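Local structure of terminal uridylyltransferase 1 (Trypanosoma brucei, 5HZD) at residues 99-104 with 128-133; 90-95 with 246-251; 343-348 with 404-409; 305-310 with 350-355. The protein adds uridines to the 3' ends of guide RNAs, ribosomal RNAs and some mRNAs during mitochondrial RNA editing. All blocks are in the same frame, centred on the assembly; numbering follows the deposited sequence.

Contact 1. Residues 99-104 with 128-133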
loop_
_atom_site.group_PDB
_atom_site.type_symbol
_atom_site.label_atom_id
_atom_site.label_comp_id
_atom_site.label_asym_id
_atom_site.label_seq_id
_atom_site.Cartn_x
_atom_site.Cartn_y
_atom_site.Cartn_z
ATOM N N ARG A 99 -6.025 3.099 -24.784
ATOM C CA ARG A 99 -6.904 3.826 -25.706
ATOM C C ARG A 99 -6.776 5.333 -25.488
ATOM O O ARG A 99 -6.944 6.112 -26.421
ATOM C CB ARG A 99 -8.361 3.364 -25.564
ATOM C CG ARG A 99 -9.427 4.275 -26.207
ATOM C CD ARG A 99 -9.489 4.208 -27.746
ATOM N NE ARG A 99 -9.243 2.876 -28.298
ATOM C CZ ARG A 99 -10.158 1.916 -28.401
ATOM N NH1 ARG A 99 -11.397 2.122 -27.970
ATOM N NH2 ARG A 99 -9.828 0.743 -28.929
ATOM N N TRP A 100 -6.438 5.736 -24.259
ATOM C CA TRP A 100 -6.188 7.137 -23.942
ATOM C C TRP A 100 -4.770 7.548 -24.361
ATOM O O TRP A 100 -4.555 8.593 -24.989
ATOM C CB TRP A 100 -6.404 7.333 -22.443
ATOM C CG TRP A 100 -5.873 8.598 -21.891
ATOM C CD1 TRP A 100 -6.326 9.857 -22.127
ATOM C CD2 TRP A 100 -4.767 8.712 -20.999
ATOM N NE1 TRP A 100 -5.560 10.768 -21.419
ATOM C CE2 TRP A 100 -4.601 10.087 -20.719
ATOM C CE3 TRP A 100 -3.913 7.783 -20.399
ATOM C CZ2 TRP A 100 -3.582 10.566 -19.878
ATOM C CZ3 TRP A 100 -2.894 8.245 -19.571
ATOM C CH2 TRP A 100 -2.758 9.638 -19.303
ATOM N N HIS A 101 -3.806 6.699 -24.057
ATOM C CA HIS A 101 -2.420 7.009 -24.373
ATOM C C HIS A 101 -1.689 5.723 -24.707
ATOM O O HIS A 101 -1.399 4.923 -23.828
ATOM C CB HIS A 101 -1.761 7.683 -23.172
ATOM C CG HIS A 101 -0.429 8.264 -23.482
ATOM N ND1 HIS A 101 -0.277 9.402 -24.245
ATOM C CD2 HIS A 101 0.816 7.855 -23.151
ATOM C CE1 HIS A 101 1.011 9.676 -24.359
ATOM N NE2 HIS A 101 1.694 8.751 -23.708
ATOM N N ASP A 102 -1.396 5.517 -25.997
ATOM C CA ASP A 102 -0.930 4.211 -26.437
ATOM C C ASP A 102 0.343 3.720 -25.765
ATOM O O ASP A 102 0.544 2.504 -25.591
ATOM C CB ASP A 102 -0.742 4.171 -27.961
ATOM C CG ASP A 102 -0.307 2.807 -28.432
ATOM O OD1 ASP A 102 -1.123 1.856 -28.284
ATOM O OD2 ASP A 102 0.861 2.681 -28.900
ATOM N N LYS A 103 1.191 4.653 -25.355
ATOM C CA LYS A 103 2.466 4.258 -24.779
ATOM C C LYS A 103 2.424 4.121 -23.253
ATOM O O LYS A 103 3.421 3.748 -22.651
ATOM C CB LYS A 103 3.540 5.254 -25.169
ATOM C CG LYS A 103 3.930 5.114 -26.649
ATOM C CD LYS A 103 4.938 6.157 -27.035
ATOM C CE LYS A 103 6.282 5.840 -26.408
ATOM N NZ LYS A 103 7.349 6.748 -26.924
ATOM N N ALA A 104 1.286 4.424 -22.646
ATOM C CA ALA A 104 1.133 4.181 -21.216
ATOM C C ALA A 104 1.139 2.689 -20.875
ATOM O O ALA A 104 0.565 1.863 -21.601
ATOM C CB ALA A 104 -0.137 4.801 -20.717
ATOM N N VAL A 128 -0.083 4.522 -13.760
ATOM C CA VAL A 128 -0.139 4.535 -15.231
ATOM C C VAL A 128 0.946 5.488 -15.720
ATOM O O VAL A 128 0.870 6.686 -15.475
ATOM C CB VAL A 128 -1.528 5.059 -15.679
ATOM C CG1 VAL A 128 -1.597 5.209 -17.221
ATOM C CG2 VAL A 128 -2.638 4.108 -15.160
ATOM N N VAL A 129 1.958 4.966 -16.418
ATOM C CA VAL A 129 3.145 5.735 -16.757
ATOM C C VAL A 129 3.613 5.380 -18.163
ATOM O O VAL A 129 3.686 4.183 -18.525
ATOM C CB VAL A 129 4.326 5.403 -15.792
ATOM C CG1 VAL A 129 5.576 6.234 -16.157
ATOM C CG2 VAL A 129 3.904 5.660 -14.336
ATOM N N ASP A 130 3.938 6.422 -18.929
ATOM C CA ASP A 130 4.645 6.323 -20.204
ATOM C C ASP A 130 6.107 6.546 -19.860
ATOM O O ASP A 130 6.527 7.684 -19.575
ATOM C CB ASP A 130 4.120 7.428 -21.142
ATOM C CG ASP A 130 4.885 7.542 -22.468
ATOM O OD1 ASP A 130 6.023 7.033 -22.612
ATOM O OD2 ASP A 130 4.367 8.231 -23.388
ATOM N N VAL A 131 6.867 5.459 -19.907
ATOM C CA VAL A 131 8.265 5.469 -19.462
ATOM C C VAL A 131 9.146 6.366 -20.332
ATOM O O VAL A 131 9.949 7.134 -19.783
ATOM C CB VAL A 131 8.804 4.051 -19.368
ATOM C CG1 VAL A 131 10.330 4.046 -19.092
ATOM C CG2 VAL A 131 8.063 3.311 -18.258
ATOM N N ASP A 132 8.993 6.300 -21.655
ATOM C CA ASP A 132 9.701 7.206 -22.560
ATOM C C ASP A 132 9.457 8.657 -22.150
ATOM O O ASP A 132 10.399 9.455 -22.057
ATOM C CB ASP A 132 9.217 7.032 -24.005
ATOM C CG ASP A 132 9.761 5.792 -24.664
ATOM O OD1 ASP A 132 10.630 5.132 -24.056
ATOM O OD2 ASP A 132 9.335 5.489 -25.809
ATOM N N ALA A 133 8.191 8.999 -21.905
ATOM C CA ALA A 133 7.856 10.381 -21.566
ATOM C C ALA A 133 8.454 10.772 -20.223
ATOM O O ALA A 133 8.979 11.887 -20.085
ATOM C CB ALA A 133 6.346 10.592 -21.547
HETATM O O HOH W 1 5.686 2.973 -20.616
#

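Contact 2. Residues 90-95 with 246-251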
loop_
_atom_site.group_PDB
_atom_site.type_symbol
_atom_site.label_atom_id
_atom_site.label_comp_id
_atom_site.label_asym_id
_atom_site.label_seq_id
_atom_site.Cartn_x
_atom_site.Cartn_y
_atom_site.Cartn_z
ATOM N N ARG A 90 -4.583 -6.045 -13.869
ATOM C CA ARG A 90 -3.611 -5.073 -14.361
ATOM C C ARG A 90 -3.598 -5.080 -15.887
ATOM O O ARG A 90 -3.607 -4.024 -16.503
ATOM C CB ARG A 90 -2.188 -5.430 -13.859
ATOM C CG ARG A 90 -1.150 -4.317 -14.111
ATOM C CD ARG A 90 0.286 -4.885 -14.195
ATOM N NE ARG A 90 0.303 -5.839 -15.288
ATOM C CZ ARG A 90 0.419 -5.484 -16.554
ATOM N NH1 ARG A 90 0.608 -4.190 -16.873
ATOM N NH2 ARG A 90 0.331 -6.417 -17.494
ATOM N N ALA A 91 -3.558 -6.274 -16.495
ATOM C CA ALA A 91 -3.543 -6.355 -17.951
ATOM C C ALA A 91 -4.829 -5.800 -18.520
ATOM O O ALA A 91 -4.802 -5.134 -19.573
ATOM C CB ALA A 91 -3.319 -7.793 -18.408
ATOM N N GLN A 92 -5.948 -6.054 -17.845
ATOM C CA GLN A 92 -7.244 -5.490 -18.277
ATOM C C GLN A 92 -7.217 -3.970 -18.262
ATOM O O GLN A 92 -7.609 -3.311 -19.222
ATOM C CB GLN A 92 -8.381 -6.044 -17.396
ATOM C CG GLN A 92 -8.579 -7.527 -17.643
ATOM C CD GLN A 92 -9.224 -8.270 -16.497
ATOM O OE1 GLN A 92 -9.871 -7.662 -15.620
ATOM N NE2 GLN A 92 -9.106 -9.586 -16.517
ATOM N N LEU A 93 -6.732 -3.399 -17.164
ATOM C CA LEU A 93 -6.643 -1.950 -17.068
ATOM C C LEU A 93 -5.716 -1.394 -18.138
ATOM O O LEU A 93 -5.998 -0.338 -18.714
ATOM C CB LEU A 93 -6.182 -1.522 -15.666
ATOM C CG LEU A 93 -6.139 0.001 -15.496
ATOM C CD1 LEU A 93 -7.509 0.687 -15.669
ATOM C CD2 LEU A 93 -5.584 0.319 -14.074
ATOM N N GLU A 94 -4.652 -2.124 -18.476
ATOM C CA GLU A 94 -3.720 -1.589 -19.462
ATOM C C GLU A 94 -4.374 -1.479 -20.820
ATOM O O GLU A 94 -4.126 -0.521 -21.554
ATOM C CB GLU A 94 -2.452 -2.431 -19.518
ATOM C CG GLU A 94 -1.350 -1.845 -20.388
ATOM C CD GLU A 94 -0.054 -2.590 -20.174
ATOM O OE1 GLU A 94 0.302 -3.404 -21.058
ATOM O OE2 GLU A 94 0.627 -2.389 -19.124
ATOM N N CYS A 95 -5.264 -2.406 -21.155
ATOM C CA CYS A 95 -6.047 -2.328 -22.402
ATOM C C CYS A 95 -6.868 -1.066 -22.463
ATOM O O CYS A 95 -7.028 -0.437 -23.518
ATOM C CB CYS A 95 -7.012 -3.502 -22.480
ATOM S SG CYS A 95 -6.270 -5.102 -22.679
ATOM N N SER A 246 -10.514 -15.633 -22.480
ATOM C CA SER A 246 -10.145 -15.279 -21.112
ATOM C C SER A 246 -10.844 -13.984 -20.733
ATOM O O SER A 246 -11.380 -13.290 -21.589
ATOM C CB SER A 246 -8.638 -15.090 -21.000
ATOM O OG SER A 246 -8.226 -13.901 -21.647
ATOM N N THR A 247 -10.844 -13.668 -19.444
ATOM C CA THR A 247 -11.392 -12.387 -18.989
ATOM C C THR A 247 -10.584 -11.214 -19.509
ATOM O O THR A 247 -11.122 -10.137 -19.728
ATOM C CB THR A 247 -11.445 -12.324 -17.446
ATOM O OG1 THR A 247 -10.181 -12.744 -16.918
ATOM C CG2 THR A 247 -12.537 -13.243 -16.910
ATOM N N THR A 248 -9.279 -11.383 -19.685
ATOM C CA THR A 248 -8.477 -10.296 -20.219
ATOM C C THR A 248 -8.814 -10.071 -21.701
ATOM O O THR A 248 -8.967 -8.920 -22.139
ATOM C CB THR A 248 -6.975 -10.553 -20.019
ATOM O OG1 THR A 248 -6.722 -10.733 -18.615
ATOM C CG2 THR A 248 -6.166 -9.384 -20.498
ATOM N N ALA A 249 -8.936 -11.154 -22.468
ATOM C CA ALA A 249 -9.371 -10.995 -23.853
ATOM C C ALA A 249 -10.745 -10.338 -23.927
ATOM O O ALA A 249 -11.022 -9.596 -24.867
ATOM C CB ALA A 249 -9.390 -12.346 -24.597
ATOM N N ALA A 250 -11.606 -10.599 -22.947
ATOM C CA ALA A 250 -12.946 -10.030 -22.961
ATOM C C ALA A 250 -12.891 -8.510 -22.803
ATOM O O ALA A 250 -13.627 -7.784 -23.466
ATOM C CB ALA A 250 -13.824 -10.656 -21.893
ATOM N N VAL A 251 -12.015 -8.017 -21.935
ATOM C CA VAL A 251 -11.849 -6.568 -21.825
ATOM C C VAL A 251 -11.174 -5.975 -23.077
ATOM O O VAL A 251 -11.558 -4.915 -23.553
ATOM C CB VAL A 251 -11.089 -6.214 -20.539
ATOM C CG1 VAL A 251 -10.856 -4.701 -20.462
ATOM C CG2 VAL A 251 -11.879 -6.718 -19.323
#

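Contact 3. Residues 343-348 with 404-409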
loop_
_atom_site.group_PDB
_atom_site.type_symbol
_atom_site.label_atom_id
_atom_site.label_comp_id
_atom_site.label_asym_id
_atom_site.label_seq_id
_atom_site.Cartn_x
_atom_site.Cartn_y
_atom_site.Cartn_z
ATOM N N TRP A 343 10.062 -0.279 11.485
ATOM C CA TRP A 343 10.398 -1.685 11.645
ATOM C C TRP A 343 11.700 -2.001 10.940
ATOM O O TRP A 343 12.589 -2.642 11.506
ATOM C CB TRP A 343 9.221 -2.480 11.053
ATOM C CG TRP A 343 9.402 -3.965 10.858
ATOM C CD1 TRP A 343 9.262 -4.641 9.677
ATOM C CD2 TRP A 343 9.599 -4.977 11.872
ATOM N NE1 TRP A 343 9.409 -6.005 9.888
ATOM C CE2 TRP A 343 9.602 -6.226 11.224
ATOM C CE3 TRP A 343 9.802 -4.934 13.254
ATOM C CZ2 TRP A 343 9.777 -7.425 11.904
ATOM C CZ3 TRP A 343 9.972 -6.146 13.935
ATOM C CH2 TRP A 343 9.985 -7.368 13.253
ATOM N N ILE A 344 11.848 -1.541 9.710
ATOM C CA ILE A 344 13.070 -1.867 8.959
ATOM C C ILE A 344 14.307 -1.216 9.590
ATOM O O ILE A 344 15.371 -1.840 9.656
ATOM C CB ILE A 344 12.934 -1.410 7.536
ATOM C CG1 ILE A 344 11.899 -2.310 6.862
ATOM C CG2 ILE A 344 14.260 -1.545 6.809
ATOM C CD1 ILE A 344 11.404 -1.748 5.518
ATOM N N TYR A 345 14.170 0.028 10.057
ATOM C CA TYR A 345 15.314 0.700 10.694
ATOM C C TYR A 345 15.774 -0.101 11.901
ATOM O O TYR A 345 16.976 -0.305 12.098
ATOM C CB TYR A 345 14.942 2.127 11.116
ATOM C CG TYR A 345 16.013 2.836 11.895
ATOM C CD1 TYR A 345 17.101 3.405 11.250
ATOM C CD2 TYR A 345 15.917 2.932 13.289
ATOM C CE1 TYR A 345 18.116 4.080 11.992
ATOM C CE2 TYR A 345 16.894 3.601 14.021
ATOM C CZ TYR A 345 17.979 4.156 13.367
ATOM O OH TYR A 345 18.964 4.796 14.086
ATOM N N TYR A 346 14.819 -0.563 12.698
ATOM C CA TYR A 346 15.141 -1.455 13.821
ATOM C C TYR A 346 15.860 -2.725 13.341
ATOM O O TYR A 346 16.889 -3.130 13.917
ATOM C CB TYR A 346 13.863 -1.781 14.591
ATOM C CG TYR A 346 13.930 -3.048 15.411
ATOM C CD1 TYR A 346 14.655 -3.098 16.598
ATOM C CD2 TYR A 346 13.255 -4.176 14.994
ATOM C CE1 TYR A 346 14.680 -4.253 17.370
ATOM C CE2 TYR A 346 13.284 -5.343 15.735
ATOM C CZ TYR A 346 14.017 -5.380 16.908
ATOM O OH TYR A 346 14.022 -6.541 17.663
ATOM N N LEU A 347 15.338 -3.378 12.305
ATOM C CA LEU A 347 15.982 -4.578 11.790
ATOM C C LEU A 347 17.406 -4.306 11.348
ATOM O O LEU A 347 18.287 -5.150 11.568
ATOM C CB LEU A 347 15.185 -5.183 10.605
ATOM C CG LEU A 347 13.765 -5.662 10.944
ATOM C CD1 LEU A 347 13.073 -6.183 9.668
ATOM C CD2 LEU A 347 13.788 -6.743 12.064
ATOM N N VAL A 348 17.651 -3.163 10.701
ATOM C CA VAL A 348 18.991 -2.869 10.228
ATOM C C VAL A 348 19.895 -2.596 11.409
ATOM O O VAL A 348 21.007 -3.131 11.486
ATOM C CB VAL A 348 18.987 -1.636 9.312
ATOM C CG1 VAL A 348 20.443 -1.148 9.065
ATOM C CG2 VAL A 348 18.273 -1.936 8.005
ATOM N N TYR A 404 10.766 -2.822 22.679
ATOM C CA TYR A 404 11.823 -2.423 23.602
ATOM C C TYR A 404 12.762 -1.348 23.022
ATOM O O TYR A 404 13.090 -0.362 23.719
ATOM C CB TYR A 404 12.612 -3.649 24.091
ATOM C CG TYR A 404 13.609 -3.310 25.178
ATOM C CD1 TYR A 404 13.219 -3.257 26.505
ATOM C CD2 TYR A 404 14.931 -3.028 24.854
ATOM C CE1 TYR A 404 14.145 -2.931 27.498
ATOM C CE2 TYR A 404 15.847 -2.699 25.821
ATOM C CZ TYR A 404 15.450 -2.669 27.135
ATOM O OH TYR A 404 16.376 -2.338 28.102
ATOM N N PHE A 405 13.189 -1.533 21.770
ATOM C CA PHE A 405 14.089 -0.588 21.102
ATOM C C PHE A 405 13.493 0.812 21.105
ATOM O O PHE A 405 14.170 1.788 21.475
ATOM C CB PHE A 405 14.344 -1.077 19.671
ATOM C CG PHE A 405 15.273 -0.199 18.886
ATOM C CD1 PHE A 405 16.635 -0.195 19.141
ATOM C CD2 PHE A 405 14.785 0.631 17.893
ATOM C CE1 PHE A 405 17.525 0.637 18.417
ATOM C CE2 PHE A 405 15.665 1.459 17.146
ATOM C CZ PHE A 405 17.026 1.455 17.401
ATOM N N TYR A 406 12.218 0.922 20.742
ATOM C CA TYR A 406 11.649 2.260 20.641
ATOM C C TYR A 406 11.194 2.822 21.965
ATOM O O TYR A 406 10.972 4.030 22.084
ATOM C CB TYR A 406 10.564 2.311 19.566
ATOM C CG TYR A 406 11.177 2.264 18.182
ATOM C CD1 TYR A 406 12.027 3.285 17.750
ATOM C CD2 TYR A 406 10.924 1.188 17.317
ATOM C CE1 TYR A 406 12.607 3.255 16.485
ATOM C CE2 TYR A 406 11.498 1.157 16.027
ATOM C CZ TYR A 406 12.332 2.191 15.635
ATOM O OH TYR A 406 12.909 2.176 14.390
ATOM N N SER A 407 11.054 1.965 22.970
ATOM C CA SER A 407 10.693 2.472 24.283
ATOM C C SER A 407 11.919 2.899 25.112
ATOM O O SER A 407 11.826 3.839 25.902
ATOM C CB SER A 407 9.860 1.417 25.060
ATOM O OG SER A 407 8.589 1.139 24.458
ATOM N N PHE A 408 13.070 2.250 24.916
ATOM C CA PHE A 408 14.236 2.464 25.802
ATOM C C PHE A 408 15.573 2.727 25.142
ATOM O O PHE A 408 16.468 3.296 25.770
ATOM C CB PHE A 408 14.404 1.287 26.785
ATOM C CG PHE A 408 13.297 1.183 27.777
ATOM C CD1 PHE A 408 13.147 2.142 28.761
ATOM C CD2 PHE A 408 12.380 0.147 27.710
ATOM C CE1 PHE A 408 12.097 2.069 29.671
ATOM C CE2 PHE A 408 11.342 0.059 28.605
ATOM C CZ PHE A 408 11.193 1.019 29.596
ATOM N N GLU A 409 15.755 2.300 23.901
ATOM C CA GLU A 409 17.072 2.382 23.279
ATOM C C GLU A 409 17.185 3.534 22.290
ATOM O O GLU A 409 18.138 4.334 22.344
ATOM C CB GLU A 409 17.359 1.085 22.536
ATOM C CG GLU A 409 17.288 -0.166 23.363
ATOM C CD GLU A 409 17.751 -1.347 22.551
ATOM O OE1 GLU A 409 16.945 -2.260 22.301
ATOM O OE2 GLU A 409 18.923 -1.325 22.108
#

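Contact 4. Residues 305-310 with 350-355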
loop_
_atom_site.group_PDB
_atom_site.type_symbol
_atom_site.label_atom_id
_atom_site.label_comp_id
_atom_site.label_asym_id
_atom_site.label_seq_id
_atom_site.Cartn_x
_atom_site.Cartn_y
_atom_site.Cartn_z
ATOM N N LEU A 305 11.942 -8.986 2.237
ATOM C CA LEU A 305 12.259 -10.359 1.842
ATOM C C LEU A 305 13.575 -10.877 2.429
ATOM O O LEU A 305 13.922 -12.057 2.275
ATOM C CB LEU A 305 12.297 -10.489 0.313
ATOM C CG LEU A 305 10.958 -10.459 -0.403
ATOM C CD1 LEU A 305 11.248 -10.549 -1.900
ATOM C CD2 LEU A 305 10.041 -11.616 0.059
ATOM N N SER A 306 14.329 -10.006 3.095
ATOM C CA SER A 306 15.676 -10.375 3.498
ATOM C C SER A 306 15.808 -11.043 4.875
ATOM O O SER A 306 16.917 -11.387 5.288
ATOM C CB SER A 306 16.640 -9.174 3.353
ATOM O OG SER A 306 16.388 -8.198 4.338
ATOM N N HIS A 307 14.684 -11.242 5.566
ATOM C CA HIS A 307 14.633 -12.093 6.758
ATOM C C HIS A 307 13.253 -12.762 6.729
ATOM O O HIS A 307 12.266 -12.096 6.420
ATOM C CB HIS A 307 14.743 -11.218 8.017
ATOM C CG HIS A 307 14.933 -12.003 9.270
ATOM N ND1 HIS A 307 13.923 -12.758 9.832
ATOM C CD2 HIS A 307 16.013 -12.154 10.079
ATOM C CE1 HIS A 307 14.379 -13.360 10.916
ATOM N NE2 HIS A 307 15.641 -12.993 11.100
ATOM N N PRO A 308 13.169 -14.058 7.081
ATOM C CA PRO A 308 11.888 -14.774 7.003
ATOM C C PRO A 308 10.832 -14.246 7.981
ATOM O O PRO A 308 9.641 -14.525 7.772
ATOM C CB PRO A 308 12.262 -16.221 7.342
ATOM C CG PRO A 308 13.555 -16.149 8.082
ATOM C CD PRO A 308 14.275 -14.943 7.487
ATOM N N CYS A 309 11.237 -13.510 9.016
ATOM C CA CYS A 309 10.258 -12.941 9.934
ATOM C C CYS A 309 9.946 -11.478 9.637
ATOM O O CYS A 309 9.116 -10.831 10.332
ATOM C CB CYS A 309 10.746 -13.081 11.379
ATOM S SG CYS A 309 10.966 -14.784 11.803
ATOM N N ALA A 310 10.543 -10.918 8.584
ATOM C CA ALA A 310 10.354 -9.490 8.362
ATOM C C ALA A 310 8.967 -9.123 7.836
ATOM O O ALA A 310 8.346 -8.157 8.307
ATOM C CB ALA A 310 11.467 -8.919 7.435
ATOM N N LYS A 350 19.791 -3.480 14.435
ATOM C CA LYS A 350 20.018 -4.670 15.257
ATOM C C LYS A 350 20.660 -5.826 14.497
ATOM O O LYS A 350 20.941 -6.874 15.080
ATOM C CB LYS A 350 18.711 -5.119 15.924
ATOM C CG LYS A 350 18.212 -4.160 17.013
ATOM C CD LYS A 350 19.212 -4.068 18.171
ATOM C CE LYS A 350 18.654 -3.284 19.351
ATOM N NZ LYS A 350 19.692 -3.205 20.433
ATOM N N GLY A 351 20.862 -5.655 13.197
ATOM C CA GLY A 351 21.588 -6.628 12.383
ATOM C C GLY A 351 20.780 -7.800 11.878
ATOM O O GLY A 351 21.344 -8.775 11.411
ATOM N N TYR A 352 19.460 -7.724 11.976
ATOM C CA TYR A 352 18.589 -8.756 11.408
ATOM C C TYR A 352 18.531 -8.780 9.880
ATOM O O TYR A 352 18.277 -9.841 9.282
ATOM C CB TYR A 352 17.156 -8.631 11.945
ATOM C CG TYR A 352 16.994 -8.955 13.392
ATOM C CD1 TYR A 352 17.024 -10.273 13.832
ATOM C CD2 TYR A 352 16.825 -7.938 14.330
ATOM C CE1 TYR A 352 16.863 -10.578 15.172
ATOM C CE2 TYR A 352 16.648 -8.233 15.671
ATOM C CZ TYR A 352 16.671 -9.552 16.077
ATOM O OH TYR A 352 16.509 -9.848 17.406
ATOM N N VAL A 353 18.683 -7.618 9.235
ATOM C CA VAL A 353 18.707 -7.564 7.766
ATOM C C VAL A 353 19.886 -6.679 7.351
ATOM O O VAL A 353 20.256 -5.755 8.078
ATOM C CB VAL A 353 17.423 -6.971 7.123
ATOM C CG1 VAL A 353 16.144 -7.774 7.519
ATOM C CG2 VAL A 353 17.248 -5.514 7.478
ATOM N N PRO A 354 20.440 -6.929 6.158
ATOM C CA PRO A 354 21.499 -6.064 5.627
ATOM C C PRO A 354 20.969 -4.674 5.282
ATOM O O PRO A 354 19.808 -4.478 4.924
ATOM C CB PRO A 354 21.932 -6.787 4.338
ATOM C CG PRO A 354 21.557 -8.214 4.553
ATOM C CD PRO A 354 20.238 -8.120 5.309
ATOM N N TYR A 355 21.845 -3.678 5.389
ATOM C CA TYR A 355 21.476 -2.337 4.941
ATOM C C TYR A 355 21.269 -2.271 3.423
ATOM O O TYR A 355 22.024 -2.891 2.656
ATOM C CB TYR A 355 22.575 -1.338 5.379
ATOM C CG TYR A 355 22.306 0.051 4.870
ATOM C CD1 TYR A 355 21.308 0.831 5.456
ATOM C CD2 TYR A 355 23.027 0.578 3.793
ATOM C CE1 TYR A 355 21.017 2.092 4.964
ATOM C CE2 TYR A 355 22.741 1.865 3.303
ATOM C CZ TYR A 355 21.736 2.594 3.903
ATOM O OH TYR A 355 21.472 3.846 3.411
HETATM O O HOH W 2 18.000 -6.095 3.323
HETATM O O HOH W 3 18.779 -11.719 7.690
#

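Contact 1. Residues 99-104 with 128-133
Lys103 and His101 reach across to Asp132 and Asp130 in the palm domain of this nucleotidyltransferase, joining the type I turn His101-Ala104 to the point where strand 124-129 hands over to helix 131-135. The lysine can be followed outward: CB rests 3.6 Å from Asp130 OD2, the chain stays extended to CD, turns about the CG-CD bond (chi3 72°), CE comes beside Asp132 OD2, and NZ closes a 2.6 Å salt bridge to that same Asp132 OD2 on its anti lone pair. Asp130 is shared between two tasks. Its OD2 accepts from His101 NE2 at 2.7 Å, a nearly straight bond that lies in the imidazole plane and meets the carboxylate on its anti side. Its OD1 takes the N-H of Ala133 from above the carboxylate plane and so caps helix 131-135. Farther in, Val128 CG1 packs on Ala104 CB at 3.8 Å and on the edge of the Trp100 ring, whose remaining contacts include helix 143-156. Strand 124-129 also carries Asp125, which with Asp123 just before the strand probably binds the catalytic magnesium ion. One water donates to Lys103 O and Val129 O, each 3.1 Å away, and accepts from Val131 N.

Contact 2. Residues 90-95 with 246-251
Gln92 lies against Thr248 and Val251 where helix 80-100 of the palm domain meets the start of helix 247-254, the two running almost parallel, with segment axes 8.9 Å apart at closest and 12° between their directions. The close-packed part centres on the glutamine's aliphatic stem. With CG anti to the carbonyl carbon (chi1 -68°) and the chain extended beyond it, the side chain crosses the gap between the helices; CG sits 3.8 Å from Val251 CG2 and equally near Thr248 CA. Val251 meets the stem at about a right angle, and its other methyl, CG1, approaches Gln92 O. Pro278 also touches the side chains of Gln92, Thr247 and Val251. The other flank is looser and partly exposed: Ala91 CB meets Thr248 CG2 at 3.9 Å, which covers little of Ala91. At the polar end, Gln92 NE2 makes a weak hydrogen bond of 3.4 Å to Thr248 OG1, while its firmer partners lie beyond the two helices: NE2 also donates to Glu279 OE1, and OE1 accepts from Leu280 N. Thr247 OG1 bonds to Glu279 OE1 too, and Ser246 OG caps helix 247-254 by accepting from Ala249 N at 3.0 Å. The chemistry implies that mainly van der Waals packing, with one weak hydrogen bond, joins the helices, while the amide, gripped at nitrogen and oxygen, ties helix 80-100 to residues 279-280, which should fix its rotation.

Contact 3. Residues 343-348 with 404-409
Segments 343-348 and 404-409, of helices 336-349 and 385-409, cross at 78°, their axes 11.3 Å apart at closest, a wide spacing filled by four aromatic side chains; the second helix widens into a pi-type turn at 405-409. This is core packing in the helical part of the enzyme, where helix 385-409 runs into the Cid1-family poly(A) polymerase region. Tyr346 and Phe405 both hold CG anti to the backbone N (chi1 158° and -179°) and run alongside one another head to tail, with Tyr346 CD1 3.7 Å from Phe405 CB. Their rings meet obliquely, centroids 5.7 Å apart. On the far end of the same phenylalanine, CE2 lies 4.0 Å from Tyr345 CE2, which approaches the Phe405 ring at its edge. Tyr406 comes in beside them with a different first torsion, CG anti to the carbonyl carbon, and carries its hydroxyl to helix 336-349: OH sits at the edge of the Tyr345 ring, 3.3 Å from CD2, and the hydroxyl is hydrogen-bonded to Met342 O. Tyr406 CE2 also packs on Tyr346 CB at 4.0 Å. Within its own helix, the Tyr406 ring has Phe405 CD2 over the centre of one face. Outside the pair, Ile417 and Ile424 touch Tyr345, and Trp412 meets the Tyr406 ring. Ile344 packs on helix 292-304 and Trp343 on helix 310-324, while Tyr404 and Ser407 pack on helix 481-497.

Contact 4. Residues 305-310 with 350-355
Two inter-helix loops of the helical part of the enzyme meet at its surface: loop 305-310, which links helix 292-304 to helix 310-324, and loop 350-355, which leaves helix 336-349 through a Schellman motif at Gly351. His307 is the main bridge. Its first torsion puts the ring anti to the backbone N (chi1 -170°), alongside Tyr352; the edge carbon CD2 lies 3.3 Å from Tyr352 O, near the imidazole plane. The Tyr352 ring turns an edge toward the face of His307 in an offset edge-to-face pair, centroids 5.9 Å apart and planes at 80°. The ring nitrogen ND1 accepts from Cys309 N at 2.9 Å in the ring plane, a capping bond that should limit rotation of the imidazole. Val353 packs next to it: its CG1 lies against His307 CB at 3.8 Å, and its CB is 3.2 Å from Ser306 OG, which is also hydrogen-bonded to Tyr303 O. No direct hydrogen bond joins the loops. Two waters do so instead, one donating to Ser306 OG and Pro354 O, the other to Ser306 O and Tyr352 O. With ND1 accepting a backbone N-H, any proton of a neutral His307 would be expected on NE2.

How the contacts relate
Contacts 1 and 2 share helix 80-100 in the palm region, whereas contacts 3 and 4 belong to the helical part; contact 3 lies across the chain's centre from contacts 1 and 2, and its centre lies about 41 Å from that of contact 1. Contact 3 is fully buried and almost wholly aromatic, contact 4 is a surface meeting of loops bridged by water, and contacts 1 and 2 are partly buried. Charge pairs cross only contact 1; contact 2 relies on an aliphatic stem and a weak amide bond. Contacts 3 and 4 touch directly: Lys350 NZ forms a salt bridge with Glu409 OE2, and Trp343 NE1 probably bonds Ala310 O.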